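PDB 1DYS: endoglucanase from Humicola insolens, which hydrolyses internal beta-1,4-glucosidic linkages of cellulose as a family 6 glycoside hydrolase, contributing to the recycling of plant biomass. Local coordinates for residues Leu83-Arg91 against Glu101-Tyr112; Pro138-Thr146 against Trp186-Thr196. One frame throughout, in Å; residues are numbered along the deposited sequence.

How the interactions relate
Both contacts lie at the C-terminal ends of parallel strands in the family 6 catalytic domain, the rim where the active site of such a barrel-like fold is built. Interaction 1 comes first along the chain and is complete before interaction 2 begins; their centres are about 21 Å apart. Strand 79-85, which runs into interaction 1, pairs with strand 132-136, which leads to Pro138-Thr146, and the next strand, 175-180, precedes Trp186-Thr196. The two contacts touch directly: Tyr86 CD1 packs 3.6 Å from Pro138 CD, and Leu88 lies on Ala140. Asp92 directly follows Leu83-Arg91, and Asp139 belongs to Pro138-Thr146, so neighbouring strand ends carry the two probable proton donors.

Interaction 1. Residues Leu83-Arg91 against Glu101-Tyr112; sequences LVLYNLPDR and ELKLSQNGLNRY
Leu83-Arg91 meets Glu101-Tyr112 in a buried loop-to-loop contact, where the chain leaving the C-terminal end of strand 79-85 packs against the approach to helix 108-126 and its first turn. Three direct hydrogen bonds tie the two segments. Asp90 N donates to Leu102 O (3.0 Å, 165° at the hydrogen), and Leu104 N returns a bond to Asp90 OD1 (2.9 Å), coming from above the carboxylate plane. The other carboxylate oxygen, OD2, lies beside Leu104 CD1 and accepts from a water. In the third bond Asn87 ND2 reaches Glu101 OE2 (2.9 Å) on its anti side, with amide and carboxylate planes 59° apart; that oxygen also accepts from Ile56 N. Asn87 OD1 accepts a hydrogen bond from a second water, which in turn accepts from Glu101 N. Between these polar ties sits Pro89. Its CD lies over one face of the Tyr112 ring, 4.1 Å from the centroid, while CB presses closely on Leu104 CD2 (3.5 Å). With CG anti to the backbone N (chi1 -175°), Tyr112 extends its ring past Pro89 to bring OH within 3.4 Å of Leu85 CD2; the hydroxyl is hydrogen-bonded to Glu137. Helix 150-169 adds Ala162 against Leu88 and Tyr112, Phe57 of the second subunit packs on Glu101 and Leu102, and strands 51-53 and 132-136 flank strand 79-85.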
loop_
_atom_site.group_PDB
_atom_site.type_symbol
_atom_site.label_atom_id
_atom_site.label_comp_id
_atom_site.label_asym_id
_atom_site.label_seq_id
_atom_site.Cartn_x
_atom_site.Cartn_y
_atom_site.Cartn_z
ATOM N N LEU A 83 -0.764 -12.859 15.952
ATOM C CA LEU A 83 -0.558 -11.487 15.452
ATOM C C LEU A 83 0.726 -11.477 14.611
ATOM O O LEU A 83 1.702 -12.109 15.020
ATOM C CB LEU A 83 -0.373 -10.457 16.573
ATOM C CG LEU A 83 -1.589 -10.291 17.496
ATOM C CD1 LEU A 83 -1.211 -9.290 18.604
ATOM C CD2 LEU A 83 -2.798 -9.841 16.719
ATOM N N VAL A 84 0.734 -10.701 13.529
ATOM C CA VAL A 84 1.958 -10.602 12.708
ATOM C C VAL A 84 2.511 -9.182 12.951
ATOM O O VAL A 84 1.775 -8.239 12.739
ATOM C CB VAL A 84 1.681 -10.770 11.206
ATOM C CG1 VAL A 84 3.030 -10.865 10.483
ATOM C CG2 VAL A 84 0.899 -12.065 10.941
ATOM N N LEU A 85 3.702 -9.106 13.523
ATOM C CA LEU A 85 4.332 -7.799 13.804
ATOM C C LEU A 85 5.186 -7.565 12.567
ATOM O O LEU A 85 6.184 -8.275 12.341
ATOM C CB LEU A 85 5.145 -7.952 15.098
ATOM C CG LEU A 85 5.725 -6.654 15.657
ATOM C CD1 LEU A 85 5.807 -6.759 17.171
ATOM C CD2 LEU A 85 7.081 -6.373 15.037
ATOM N N TYR A 86 4.744 -6.605 11.747
ATOM C CA TYR A 86 5.356 -6.431 10.430
ATOM C C TYR A 86 5.403 -4.970 10.001
ATOM O O TYR A 86 4.539 -4.556 9.238
ATOM C CB TYR A 86 4.557 -7.275 9.416
ATOM C CG TYR A 86 4.943 -7.286 7.979
ATOM C CD1 TYR A 86 6.240 -7.544 7.545
ATOM C CD2 TYR A 86 4.000 -7.037 6.969
ATOM C CE1 TYR A 86 6.602 -7.603 6.200
ATOM C CE2 TYR A 86 4.332 -7.062 5.636
ATOM C CZ TYR A 86 5.633 -7.341 5.248
ATOM O OH TYR A 86 5.936 -7.364 3.900
ATOM N N ASN A 87 6.376 -4.240 10.532
ATOM C CA ASN A 87 6.512 -2.825 10.083
ATOM C C ASN A 87 7.950 -2.374 10.129
ATOM O O ASN A 87 8.261 -1.176 10.371
ATOM C CB ASN A 87 5.587 -1.964 10.935
ATOM C CG ASN A 87 5.278 -0.627 10.249
ATOM O OD1 ASN A 87 5.455 -0.465 9.043
ATOM N ND2 ASN A 87 4.811 0.324 11.036
ATOM N N LEU A 88 8.887 -3.278 9.838
ATOM C CA LEU A 88 10.308 -2.909 9.891
ATOM C C LEU A 88 10.658 -1.755 8.989
ATOM O O LEU A 88 10.172 -1.565 7.861
ATOM C CB LEU A 88 11.096 -4.149 9.367
ATOM C CG LEU A 88 12.569 -4.267 9.761
ATOM C CD1 LEU A 88 12.703 -4.432 11.270
ATOM C CD2 LEU A 88 13.196 -5.451 9.023
ATOM N N PRO A 89 11.534 -0.887 9.470
ATOM C CA PRO A 89 12.018 0.187 8.607
ATOM C C PRO A 89 12.778 -0.446 7.453
ATOM O O PRO A 89 13.519 -1.449 7.585
ATOM C CB PRO A 89 12.954 1.064 9.463
ATOM C CG PRO A 89 12.611 0.600 10.835
ATOM C CD PRO A 89 12.132 -0.847 10.794
ATOM N N ASP A 90 12.561 0.043 6.239
ATOM C CA ASP A 90 13.146 -0.478 5.013
ATOM C C ASP A 90 12.774 -1.947 4.793
ATOM O O ASP A 90 13.570 -2.797 4.343
ATOM C CB ASP A 90 14.679 -0.339 5.010
ATOM C CG ASP A 90 15.105 1.112 4.830
ATOM O OD1 ASP A 90 14.206 1.985 4.821
ATOM O OD2 ASP A 90 16.333 1.356 4.716
ATOM N N ARG A 91 11.543 -2.244 5.170
ATOM C CA ARG A 91 10.903 -3.550 5.058
ATOM C C ARG A 91 11.098 -4.188 3.694
ATOM O O ARG A 91 11.087 -3.495 2.676
ATOM C CB ARG A 91 9.388 -3.327 5.251
ATOM C CG ARG A 91 8.662 -4.550 5.817
ATOM C CD ARG A 91 7.273 -4.176 6.318
ATOM N NE ARG A 91 6.354 -3.864 5.196
ATOM C CZ ARG A 91 5.079 -3.565 5.443
ATOM N NH1 ARG A 91 4.504 -3.515 6.646
ATOM N NH2 ARG A 91 4.319 -3.272 4.354
ATOM N N GLU A 101 5.575 1.731 5.621
ATOM C CA GLU A 101 5.585 3.169 5.832
ATOM C C GLU A 101 6.851 3.710 6.474
ATOM O O GLU A 101 7.053 4.946 6.370
ATOM C CB GLU A 101 4.345 3.560 6.669
ATOM C CG GLU A 101 4.517 3.033 8.110
ATOM C CD GLU A 101 3.174 2.984 8.811
ATOM O OE1 GLU A 101 2.137 3.440 8.278
ATOM O OE2 GLU A 101 3.175 2.456 9.943
ATOM N N LEU A 102 7.711 2.863 7.034
ATOM C CA LEU A 102 8.915 3.317 7.730
ATOM C C LEU A 102 10.164 3.106 6.880
ATOM O O LEU A 102 10.358 2.087 6.251
ATOM C CB LEU A 102 9.103 2.601 9.072
ATOM C CG LEU A 102 7.922 2.717 10.032
ATOM C CD1 LEU A 102 8.269 2.016 11.343
ATOM C CD2 LEU A 102 7.560 4.161 10.324
ATOM N N LYS A 103 10.953 4.161 6.845
ATOM C CA LYS A 103 12.218 4.173 6.094
ATOM C C LYS A 103 13.335 4.596 7.030
ATOM O O LYS A 103 13.158 5.536 7.821
ATOM C CB LYS A 103 12.101 5.158 4.921
ATOM C CG LYS A 103 10.956 4.811 3.964
ATOM C CD LYS A 103 10.966 5.655 2.714
ATOM C CE LYS A 103 10.149 4.979 1.597
ATOM N NZ LYS A 103 10.261 5.839 0.373
ATOM N N LEU A 104 14.490 3.942 6.928
ATOM C CA LEU A 104 15.584 4.284 7.844
ATOM C C LEU A 104 16.018 5.726 7.670
ATOM O O LEU A 104 16.244 6.388 8.689
ATOM C CB LEU A 104 16.748 3.307 7.730
ATOM C CG LEU A 104 16.465 1.885 8.249
ATOM C CD1 LEU A 104 17.609 0.992 7.814
ATOM C CD2 LEU A 104 16.295 1.905 9.762
ATOM N N SER A 105 16.003 6.224 6.436
ATOM C CA SER A 105 16.386 7.602 6.156
ATOM C C SER A 105 15.331 8.631 6.540
ATOM O O SER A 105 15.552 9.833 6.307
ATOM C CB SER A 105 16.715 7.685 4.658
ATOM O OG SER A 105 15.606 7.289 3.869
ATOM N N GLN A 106 14.191 8.234 7.089
ATOM C CA GLN A 106 13.147 9.102 7.575
ATOM C C GLN A 106 12.888 8.779 9.042
ATOM O O GLN A 106 11.760 8.563 9.501
ATOM C CB GLN A 106 11.849 9.006 6.763
ATOM C CG GLN A 106 12.009 9.330 5.270
ATOM C CD GLN A 106 10.721 9.041 4.508
ATOM O OE1 GLN A 106 9.774 8.401 4.991
ATOM N NE2 GLN A 106 10.711 9.501 3.250
ATOM N N ASN A 107 13.984 8.721 9.817
ATOM C CA ASN A 107 13.980 8.445 11.242
ATOM C C ASN A 107 13.232 7.150 11.544
ATOM O O ASN A 107 12.610 7.008 12.580
ATOM C CB ASN A 107 13.360 9.622 12.011
ATOM C CG ASN A 107 13.525 9.610 13.517
ATOM O OD1 ASN A 107 12.607 10.088 14.211
ATOM N ND2 ASN A 107 14.627 9.136 14.078
ATOM N N GLY A 108 13.307 6.177 10.651
ATOM C CA GLY A 108 12.470 4.975 10.769
ATOM C C GLY A 108 12.722 4.101 11.958
ATOM O O GLY A 108 11.777 3.498 12.511
ATOM N N LEU A 109 13.977 3.952 12.379
ATOM C CA LEU A 109 14.268 3.169 13.551
ATOM C C LEU A 109 13.608 3.736 14.793
ATOM O O LEU A 109 12.914 3.022 15.517
ATOM C CB LEU A 109 15.801 3.042 13.725
ATOM C CG LEU A 109 16.111 2.234 14.987
ATOM C CD1 LEU A 109 15.597 0.792 14.796
ATOM C CD2 LEU A 109 17.602 2.194 15.273
ATOM N N ASN A 110 13.706 5.060 15.033
ATOM C CA ASN A 110 13.039 5.628 16.192
ATOM C C ASN A 110 11.519 5.491 16.126
ATOM O O ASN A 110 10.916 5.165 17.150
ATOM C CB ASN A 110 13.396 7.118 16.371
ATOM C CG ASN A 110 14.776 7.251 16.985
ATOM O OD1 ASN A 110 15.580 8.133 16.633
ATOM N ND2 ASN A 110 15.071 6.360 17.924
ATOM N N ARG A 111 10.904 5.708 14.972
ATOM C CA ARG A 111 9.455 5.631 14.777
ATOM C C ARG A 111 8.965 4.176 14.995
ATOM O O ARG A 111 7.930 3.957 15.620
ATOM C CB ARG A 111 9.032 6.144 13.414
ATOM C CG ARG A 111 9.403 7.590 13.074
ATOM C CD ARG A 111 9.029 7.932 11.630
ATOM N NE ARG A 111 9.119 9.401 11.463
ATOM C CZ ARG A 111 8.979 9.992 10.270
ATOM N NH1 ARG A 111 8.714 9.315 9.157
ATOM N NH2 ARG A 111 9.089 11.320 10.231
ATOM N N TYR A 112 9.768 3.228 14.505
ATOM C CA TYR A 112 9.460 1.814 14.749
ATOM C C TYR A 112 9.464 1.498 16.242
ATOM O O TYR A 112 8.535 0.853 16.737
ATOM C CB TYR A 112 10.483 0.913 14.104
ATOM C CG TYR A 112 10.269 -0.579 14.159
ATOM C CD1 TYR A 112 9.328 -1.216 13.367
ATOM C CD2 TYR A 112 11.069 -1.339 14.988
ATOM C CE1 TYR A 112 9.204 -2.608 13.431
ATOM C CE2 TYR A 112 10.951 -2.726 15.038
ATOM C CZ TYR A 112 10.008 -3.348 14.236
ATOM O OH TYR A 112 9.908 -4.721 14.305
HETATM O O HOH W 1 3.838 -0.069 6.831
HETATM O O HOH W 2 7.747 -0.199 7.312
HETATM O O HOH W 3 16.731 4.137 4.395
#

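Interaction 2. Residues Pro138-Thr146 against Trp186-Thr196; sequences PDAIGNMVT and WLGWADKLEPT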
loop_
_atom_site.group_PDB
_atom_site.type_symbol
_atom_site.label_atom_id
_atom_site.label_comp_id
_atom_site.label_asym_id
_atom_site.label_seq_id
_atom_site.Cartn_x
_atom_site.Cartn_y
_atom_site.Cartn_z
ATOM N N PRO A 138 8.112 -11.048 9.078
ATOM C CA PRO A 138 8.193 -11.955 7.946
ATOM C C PRO A 138 9.251 -11.488 6.947
ATOM O O PRO A 138 9.418 -10.344 6.557
ATOM C CB PRO A 138 6.802 -11.950 7.306
ATOM C CG PRO A 138 5.942 -11.663 8.530
ATOM C CD PRO A 138 6.708 -10.661 9.381
ATOM N N ASP A 139 10.078 -12.435 6.521
ATOM C CA ASP A 139 11.159 -12.381 5.580
ATOM C C ASP A 139 12.327 -11.495 5.998
ATOM O O ASP A 139 13.206 -11.331 5.163
ATOM C CB ASP A 139 10.708 -11.989 4.150
ATOM C CG ASP A 139 9.823 -13.075 3.581
ATOM O OD1 ASP A 139 10.020 -14.250 4.021
ATOM O OD2 ASP A 139 8.980 -12.809 2.694
ATOM N N ALA A 140 12.323 -10.866 7.181
ATOM C CA ALA A 140 13.435 -9.950 7.502
ATOM C C ALA A 140 14.745 -10.738 7.527
ATOM O O ALA A 140 15.706 -10.273 6.961
ATOM C CB ALA A 140 13.207 -9.242 8.835
ATOM N N ILE A 141 14.760 -11.850 8.249
ATOM C CA ILE A 141 16.032 -12.633 8.273
ATOM C C ILE A 141 16.455 -13.126 6.924
ATOM O O ILE A 141 17.652 -13.127 6.575
ATOM C CB ILE A 141 15.855 -13.731 9.319
ATOM C CG1 ILE A 141 15.841 -13.057 10.696
ATOM C CG2 ILE A 141 16.990 -14.761 9.261
ATOM C CD1 ILE A 141 15.541 -14.037 11.805
ATOM N N GLY A 142 15.524 -13.500 6.043
ATOM C CA GLY A 142 15.853 -13.899 4.675
ATOM C C GLY A 142 16.613 -12.765 3.987
ATOM O O GLY A 142 17.675 -12.976 3.413
ATOM N N ASN A 143 16.067 -11.559 4.043
ATOM C CA ASN A 143 16.676 -10.383 3.422
ATOM C C ASN A 143 18.033 -10.072 4.044
ATOM O O ASN A 143 18.928 -9.578 3.336
ATOM C CB ASN A 143 15.666 -9.245 3.538
ATOM C CG ASN A 143 14.574 -9.209 2.493
ATOM O OD1 ASN A 143 14.853 -8.794 1.374
ATOM N ND2 ASN A 143 13.378 -9.621 2.888
ATOM N N MET A 144 18.225 -10.347 5.330
ATOM C CA MET A 144 19.503 -10.148 5.991
ATOM C C MET A 144 20.564 -11.164 5.569
ATOM O O MET A 144 21.714 -10.739 5.338
ATOM C CB MET A 144 19.361 -10.258 7.506
ATOM C CG MET A 144 19.393 -8.961 8.285
ATOM S SD MET A 144 18.573 -9.254 9.861
ATOM C CE MET A 144 16.938 -8.610 9.517
ATOM N N VAL A 145 20.225 -12.431 5.420
ATOM C CA VAL A 145 21.156 -13.468 4.991
ATOM C C VAL A 145 21.579 -13.407 3.535
ATOM O O VAL A 145 22.724 -13.703 3.165
ATOM C CB VAL A 145 20.548 -14.884 5.199
ATOM C CG1 VAL A 145 21.301 -15.977 4.445
ATOM C CG2 VAL A 145 20.468 -15.239 6.669
ATOM N N THR A 146 20.643 -13.194 2.629
ATOM C CA THR A 146 20.952 -13.237 1.203
ATOM C C THR A 146 20.939 -11.864 0.563
ATOM O O THR A 146 21.202 -11.718 -0.631
ATOM C CB THR A 146 19.955 -14.194 0.523
ATOM O OG1 THR A 146 18.638 -13.646 0.724
ATOM C CG2 THR A 146 20.008 -15.584 1.139
ATOM N N TRP A 186 14.156 -20.569 0.411
ATOM C CA TRP A 186 15.056 -19.437 0.557
ATOM C C TRP A 186 16.259 -19.814 1.416
ATOM O O TRP A 186 17.398 -19.637 1.007
ATOM C CB TRP A 186 14.281 -18.300 1.266
ATOM C CG TRP A 186 14.920 -16.942 1.202
ATOM C CD1 TRP A 186 16.244 -16.601 1.146
ATOM C CD2 TRP A 186 14.210 -15.676 1.223
ATOM N NE1 TRP A 186 16.410 -15.228 1.095
ATOM C CE2 TRP A 186 15.156 -14.652 1.139
ATOM C CE3 TRP A 186 12.850 -15.328 1.268
ATOM C CZ2 TRP A 186 14.824 -13.295 1.124
ATOM C CZ3 TRP A 186 12.535 -13.977 1.250
ATOM C CH2 TRP A 186 13.498 -12.975 1.198
ATOM N N LEU A 187 16.011 -20.290 2.624
ATOM C CA LEU A 187 17.033 -20.504 3.627
ATOM C C LEU A 187 17.242 -21.964 4.047
ATOM O O LEU A 187 17.997 -22.182 5.010
ATOM C CB LEU A 187 16.645 -19.724 4.890
ATOM C CG LEU A 187 16.482 -18.206 4.714
ATOM C CD1 LEU A 187 16.145 -17.541 6.042
ATOM C CD2 LEU A 187 17.754 -17.652 4.110
ATOM N N GLY A 188 16.587 -22.850 3.333
ATOM C CA GLY A 188 16.656 -24.283 3.643
ATOM C C GLY A 188 17.800 -25.010 2.961
ATOM O O GLY A 188 18.071 -26.157 3.317
ATOM N N TRP A 189 18.424 -24.400 1.973
ATOM C CA TRP A 189 19.577 -25.017 1.323
ATOM C C TRP A 189 20.675 -25.290 2.334
ATOM O O TRP A 189 20.814 -24.636 3.354
ATOM C CB TRP A 189 20.180 -24.037 0.304
ATOM C CG TRP A 189 19.113 -23.717 -0.708
ATOM C CD1 TRP A 189 18.333 -22.592 -0.739
ATOM C CD2 TRP A 189 18.695 -24.543 -1.792
ATOM N NE1 TRP A 189 17.465 -22.674 -1.809
ATOM C CE2 TRP A 189 17.665 -23.857 -2.463
ATOM C CE3 TRP A 189 19.092 -25.815 -2.251
ATOM C CZ2 TRP A 189 17.030 -24.380 -3.590
ATOM C CZ3 TRP A 189 18.454 -26.312 -3.376
ATOM C CH2 TRP A 189 17.431 -25.612 -4.032
ATOM N N ALA A 190 21.530 -26.240 1.965
ATOM C CA ALA A 190 22.686 -26.573 2.797
ATOM C C ALA A 190 23.526 -25.382 3.198
ATOM O O ALA A 190 23.801 -25.172 4.378
ATOM C CB ALA A 190 23.524 -27.547 1.950
ATOM N N ASP A 191 23.981 -24.573 2.249
ATOM C CA ASP A 191 24.808 -23.404 2.511
ATOM C C ASP A 191 24.056 -22.236 3.142
ATOM O O ASP A 191 24.716 -21.215 3.342
ATOM C CB ASP A 191 25.483 -22.939 1.222
ATOM C CG ASP A 191 24.600 -22.161 0.268
ATOM O OD1 ASP A 191 23.352 -22.258 0.303
ATOM O OD2 ASP A 191 25.176 -21.414 -0.565
ATOM N N LYS A 192 22.756 -22.350 3.419
ATOM C CA LYS A 192 22.002 -21.299 4.043
ATOM C C LYS A 192 21.547 -21.558 5.468
ATOM O O LYS A 192 21.246 -20.575 6.146
ATOM C CB LYS A 192 20.685 -21.003 3.292
ATOM C CG LYS A 192 20.898 -20.436 1.902
ATOM C CD LYS A 192 21.415 -19.009 2.013
ATOM C CE LYS A 192 22.678 -18.850 1.184
ATOM N NZ LYS A 192 22.449 -19.319 -0.210
ATOM N N LEU A 193 21.533 -22.794 5.942
ATOM C CA LEU A 193 21.082 -23.081 7.302
ATOM C C LEU A 193 21.906 -22.450 8.404
ATOM O O LEU A 193 21.377 -21.989 9.436
ATOM C CB LEU A 193 21.040 -24.602 7.519
ATOM C CG LEU A 193 20.218 -25.454 6.565
ATOM C CD1 LEU A 193 20.720 -26.897 6.615
ATOM C CD2 LEU A 193 18.737 -25.394 6.893
ATOM N N GLU A 194 23.240 -22.467 8.237
ATOM C CA GLU A 194 24.077 -21.856 9.289
ATOM C C GLU A 194 24.051 -20.347 9.269
ATOM O O GLU A 194 23.830 -19.696 10.288
ATOM C CB GLU A 194 25.497 -22.409 9.341
ATOM C CG GLU A 194 25.500 -23.847 9.858
ATOM C CD GLU A 194 25.094 -23.983 11.315
ATOM O OE1 GLU A 194 25.010 -22.966 12.050
ATOM O OE2 GLU A 194 24.861 -25.150 11.711
ATOM N N PRO A 195 24.134 -19.720 8.112
ATOM C CA PRO A 195 24.025 -18.273 7.989
ATOM C C PRO A 195 22.694 -17.836 8.593
ATOM O O PRO A 195 22.669 -16.796 9.245
ATOM C CB PRO A 195 24.101 -17.934 6.489
ATOM C CG PRO A 195 24.895 -19.123 5.999
ATOM C CD PRO A 195 24.473 -20.334 6.830
ATOM N N THR A 196 21.635 -18.644 8.470
ATOM C CA THR A 196 20.361 -18.308 9.117
ATOM C C THR A 196 20.438 -18.385 10.625
ATOM O O THR A 196 20.000 -17.507 11.380
ATOM C CB THR A 196 19.244 -19.252 8.612
ATOM O OG1 THR A 196 19.202 -19.053 7.191
ATOM C CG2 THR A 196 17.905 -18.893 9.215
#
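Trp186 lays its indole against the short helix 140-146, in a helix-to-helix contact at the active-site rim of the family 6 fold. Gly142 CA sits over one face of the six-membered ring, 4.0 Å from its centroid, in a CH-pi contact with the glycine backbone. With no side chain on Gly142, the indole lies directly against the backbone, Trp186 CZ2 3.4 Å from Gly142 C. At the ring edge NE1 donates to Thr146 OG1 in the ring plane, nearly straight at 168°. Thr146 OG1, held between its own N and carbonyl carbon, donates a hydrogen bond to Gly142 O one turn back. The far end of the indole meets Asp139, the probable proton donor: CG lies 3.7 Å from Trp186 CZ3, with carboxylate and ring planes 47° apart. Replacing Trp186, a probable substrate-binding residue, by an alanine would probably bare the Gly142 face and leave Thr146 OG1 without its N-H donor. Beside the indole contact, knobs-into-holes packing interlocks the segments: Leu187 fits among Ile141, Gly142, Val145 and Thr146, while Val145 fits among Leu187, Lys192, Pro195 and Thr196. Helices 140-146 and 190-196 cross at 110°, their axes 10.0 Å apart. Asn143 stands its amide steeply to the indole and puts OD1 on Ser94. Its ND2 donates to Asp139 O (2.9 Å), which Asn143 N reaches from the opposite face of the carbonyl plane.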